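Local coordinates for protein D-ribitol-5-phosphate phosphatase (Bacteroides thetaiotaomicron, PDB 4JB3) that catalyses the removal of phosphate from D-ribitol 5-phosphate and D-ribitol 1-phosphate, and can also dephosphorylate 5-amino-6-(5-phospho-D-ribitylamino)uracil, at residues V126-N131 with L159-Q164. Sequence-based numbering, arbitrary orientation.
Sequences VYLLSN and LYLSYQ
In the parallel sheet of this HAD phosphatase, Leu128, Leu129 and Ser130 pair with Leu159, Tyr160 and Leu161 of strand 158-161, at one edge of the sheet, the two axes only 8° apart. Tyr160 sits astride the pairing: its N gives a hydrogen bond to Leu128 O at 2.8 Å, and its O receives Ser130 N at 3.0 Å. The next bond, Ser162 N to Ser130 O at 2.9 Å, carries the pairing past the end of strand 158-161 to the residue that follows it. On the face with the tyrosines, Tyr127 and Tyr160 reach out side by side in the same direction, and Tyr127 CD1 meets the edge of the Tyr160 ring at CE2 (3.9 Å). Leu129 CD1 presses on Tyr160 CB, and helix 172-182 covers this face, with Asp181 bonded to the tyrosine hydroxyl. Strands 125-130 and 158-161 belong to one beta-alpha-beta unit, linked through helix 134-140, which packs on Leu161 on the other face. There Leu159 CD2 is pushed tightly against Leu128 CB at 3.4 Å; chi1 of -169° sets the Leu128 CG opposite the backbone N, and from there Leu128 CD2 touches both Leu159 CD2 and Leu161 CD2. At the C-terminal ends of the strands, where HAD enzymes carry the active site, Ser162 OG comes 3.3 Å from Asn131 CA and bonds to Glu72 O, Ser130 OG bonds to OD1 of Asp30, a sodium ligand here and by similarity the nucleophile, and Asn131, near a bound glycerol, accepts from Lys169 N at OD1 and bonds through ND2 to Tyr62 O.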
ATOM      1  N   VAL A 126       8.645  11.946   0.767  1.00 10.64           N
ATOM      2  CA  VAL A 126       7.766  10.840   1.100  1.00  8.82           C
ATOM      3  C   VAL A 126       7.338  10.149  -0.178  1.00  9.21           C
ATOM      4  O   VAL A 126       6.895  10.800  -1.134  1.00  9.93           O
ATOM      5  CB  VAL A 126       6.532  11.333   1.873  1.00  8.84           C
ATOM      6  CG1 VAL A 126       5.550  10.197   2.123  1.00 10.12           C
ATOM      7  CG2 VAL A 126       6.968  11.988   3.183  1.00 11.44           C
ATOM      8  N   TYR A 127       7.469   8.830  -0.203  1.00  8.08           N
ATOM      9  CA  TYR A 127       7.077   8.045  -1.368  1.00  7.83           C
ATOM     10  C   TYR A 127       6.190   6.895  -0.977  1.00  8.03           C
ATOM     11  O   TYR A 127       6.234   6.420   0.162  1.00  9.31           O
ATOM     12  CB  TYR A 127       8.314   7.486  -2.079  1.00  8.62           C
ATOM     13  CG  TYR A 127       9.303   8.543  -2.474  1.00  8.65           C
ATOM     14  CD1 TYR A 127       9.104   9.300  -3.613  1.00 11.77           C
ATOM     15  CD2 TYR A 127      10.434   8.789  -1.709  1.00  9.11           C
ATOM     16  CE1 TYR A 127       9.994  10.275  -3.976  1.00 12.00           C
ATOM     17  CE2 TYR A 127      11.341   9.763  -2.064  1.00 10.56           C
ATOM     18  CZ  TYR A 127      11.112  10.502  -3.208  1.00 11.26           C
ATOM     19  OH  TYR A 127      12.014  11.476  -3.578  1.00 15.03           O
ATOM     20  N   LEU A 128       5.391   6.425  -1.923  1.00  7.26           N
ATOM     21  CA  LEU A 128       4.632   5.201  -1.721  1.00  7.77           C
ATOM     22  C   LEU A 128       5.252   4.112  -2.570  1.00  7.94           C
ATOM     23  O   LEU A 128       5.650   4.355  -3.713  1.00  8.55           O
ATOM     24  CB  LEU A 128       3.173   5.392  -2.138  1.00 10.72           C
ATOM     25  CG  LEU A 128       2.191   4.282  -1.751  1.00 12.50           C
ATOM     26  CD1 LEU A 128       1.599   4.572  -0.374  1.00 12.89           C
ATOM     27  CD2 LEU A 128       1.087   4.112  -2.795  1.00 14.47           C
ATOM     28  N   LEU A 129       5.350   2.907  -2.016  1.00  6.69           N
ATOM     29  CA  LEU A 129       5.778   1.751  -2.805  1.00  9.13           C
ATOM     30  C   LEU A 129       4.853   0.621  -2.418  1.00  7.66           C
ATOM     31  O   LEU A 129       4.900   0.136  -1.281  1.00  8.90           O
ATOM     32  CB  LEU A 129       7.241   1.395  -2.517  1.00  8.22           C
ATOM     33  CG  LEU A 129       7.806   0.139  -3.190  1.00  9.81           C
ATOM     34  CD1 LEU A 129       7.871   0.307  -4.703  1.00 10.13           C
ATOM     35  CD2 LEU A 129       9.187  -0.215  -2.639  1.00 12.25           C
ATOM     36  N   SER A 130       3.977   0.217  -3.338  1.00  6.49           N
ATOM     37  CA  SER A 130       2.906  -0.684  -2.951  1.00  7.73           C
ATOM     38  C   SER A 130       2.475  -1.662  -4.014  1.00  7.46           C
ATOM     39  O   SER A 130       2.437  -1.340  -5.217  1.00  7.14           O
ATOM     40  CB  SER A 130       1.688   0.125  -2.490  1.00 16.02           C
ATOM     41  OG  SER A 130       0.750  -0.722  -1.840  1.00 19.09           O
ATOM     42  N   ASN A 131       2.136  -2.861  -3.558  1.00  6.72           N
ATOM     43  CA  ASN A 131       1.393  -3.802  -4.372  1.00  6.55           C
ATOM     44  C   ASN A 131      -0.058  -3.383  -4.412  1.00 10.94           C
ATOM     45  O   ASN A 131      -0.755  -3.369  -3.384  1.00 11.58           O
ATOM     46  CB  ASN A 131       1.469  -5.205  -3.784  1.00  6.85           C
ATOM     47  CG  ASN A 131       2.840  -5.800  -3.878  1.00 11.13           C
ATOM     48  OD1 ASN A 131       3.726  -5.259  -4.539  1.00  9.47           O
ATOM     49  ND2 ASN A 131       3.030  -6.934  -3.215  1.00  9.56           N
ATOM     50  N   LEU A 159       4.140   8.149  -6.292  1.00 10.87           N
ATOM     51  CA  LEU A 159       3.616   6.807  -6.059  1.00  9.53           C
ATOM     52  C   LEU A 159       4.316   5.794  -6.964  1.00  9.90           C
ATOM     53  O   LEU A 159       4.352   5.966  -8.188  1.00 14.09           O
ATOM     54  CB  LEU A 159       2.123   6.761  -6.385  1.00 13.77           C
ATOM     55  CG  LEU A 159       1.185   7.696  -5.625  1.00 18.56           C
ATOM     56  CD1 LEU A 159      -0.238   7.559  -6.139  1.00 22.98           C
ATOM     57  CD2 LEU A 159       1.208   7.326  -4.190  1.00 29.65           C
ATOM     58  N   TYR A 160       4.853   4.737  -6.371  1.00  8.08           N
ATOM     59  CA  TYR A 160       5.400   3.625  -7.133  1.00  7.64           C
ATOM     60  C   TYR A 160       4.465   2.438  -6.953  1.00  7.45           C
ATOM     61  O   TYR A 160       4.392   1.826  -5.881  1.00  8.91           O
ATOM     62  CB  TYR A 160       6.827   3.291  -6.681  1.00  7.39           C
ATOM     63  CG  TYR A 160       7.793   4.424  -6.943  1.00  7.75           C
ATOM     64  CD1 TYR A 160       8.429   4.539  -8.164  1.00 10.15           C
ATOM     65  CD2 TYR A 160       8.035   5.410  -5.984  1.00  8.42           C
ATOM     66  CE1 TYR A 160       9.307   5.584  -8.421  1.00  9.16           C
ATOM     67  CE2 TYR A 160       8.914   6.460  -6.238  1.00 11.11           C
ATOM     68  CZ  TYR A 160       9.545   6.539  -7.451  1.00  8.53           C
ATOM     69  OH  TYR A 160      10.414   7.579  -7.707  1.00 10.70           O
ATOM     70  N   LEU A 161       3.751   2.118  -8.027  1.00  7.08           N
ATOM     71  CA  LEU A 161       2.639   1.166  -7.987  1.00  8.39           C
ATOM     72  C   LEU A 161       3.014  -0.087  -8.756  1.00  7.69           C
ATOM     73  O   LEU A 161       3.405  -0.010  -9.926  1.00  8.42           O
ATOM     74  CB  LEU A 161       1.395   1.808  -8.623  1.00  9.79           C
ATOM     75  CG  LEU A 161       0.997   3.175  -8.047  1.00 11.11           C
ATOM     76  CD1 LEU A 161      -0.213   3.744  -8.782  1.00 17.62           C
ATOM     77  CD2 LEU A 161       0.706   3.039  -6.560  1.00 14.17           C
ATOM     78  N   SER A 162       2.875  -1.240  -8.107  1.00  6.82           N
ATOM     79  CA  SER A 162       3.278  -2.512  -8.713  1.00  6.54           C
ATOM     80  C   SER A 162       2.735  -2.719 -10.129  1.00  7.82           C
ATOM     81  O   SER A 162       3.466  -3.154 -11.019  1.00  7.56           O
ATOM     82  CB  SER A 162       2.842  -3.674  -7.818  1.00  7.02           C
ATOM     83  OG  SER A 162       1.430  -3.685  -7.682  1.00  7.55           O
ATOM     84  N   TYR A 163       1.458  -2.411 -10.341  1.00  6.54           N
ATOM     85  CA  TYR A 163       0.816  -2.737 -11.618  1.00  6.56           C
ATOM     86  C   TYR A 163       1.328  -1.883 -12.774  1.00  8.10           C
ATOM     87  O   TYR A 163       1.155  -2.240 -13.946  1.00  9.96           O
ATOM     88  CB  TYR A 163      -0.712  -2.691 -11.503  1.00  6.56           C
ATOM     89  CG  TYR A 163      -1.328  -1.320 -11.356  1.00  7.11           C
ATOM     90  CD1 TYR A 163      -1.718  -0.591 -12.471  1.00  8.49           C
ATOM     91  CD2 TYR A 163      -1.548  -0.767 -10.098  1.00  8.30           C
ATOM     92  CE1 TYR A 163      -2.301   0.664 -12.334  1.00  8.95           C
ATOM     93  CE2 TYR A 163      -2.148   0.477  -9.949  1.00  8.61           C
ATOM     94  CZ  TYR A 163      -2.516   1.184 -11.069  1.00 10.02           C
ATOM     95  OH  TYR A 163      -3.108   2.427 -10.938  1.00 17.23           O
ATOM     96  N   GLN A 164       1.974  -0.768 -12.453  1.00  7.13           N
ATOM     97  CA  GLN A 164       2.558   0.073 -13.488  1.00  8.47           C
ATOM     98  C   GLN A 164       4.018  -0.267 -13.730  1.00 11.31           C
ATOM     99  O   GLN A 164       4.602   0.160 -14.723  1.00 13.40           O
ATOM    100  CB  GLN A 164       2.435   1.539 -13.095  1.00  7.63           C
ATOM    101  CG  GLN A 164       1.009   2.014 -13.046  1.00  8.87           C
ATOM    102  CD  GLN A 164       0.923   3.509 -12.868  1.00 12.57           C
ATOM    103  OE1 GLN A 164       1.707   4.094 -12.132  1.00 14.50           O
ATOM    104  NE2 GLN A 164      -0.022   4.137 -13.556  1.00 13.37           N
TER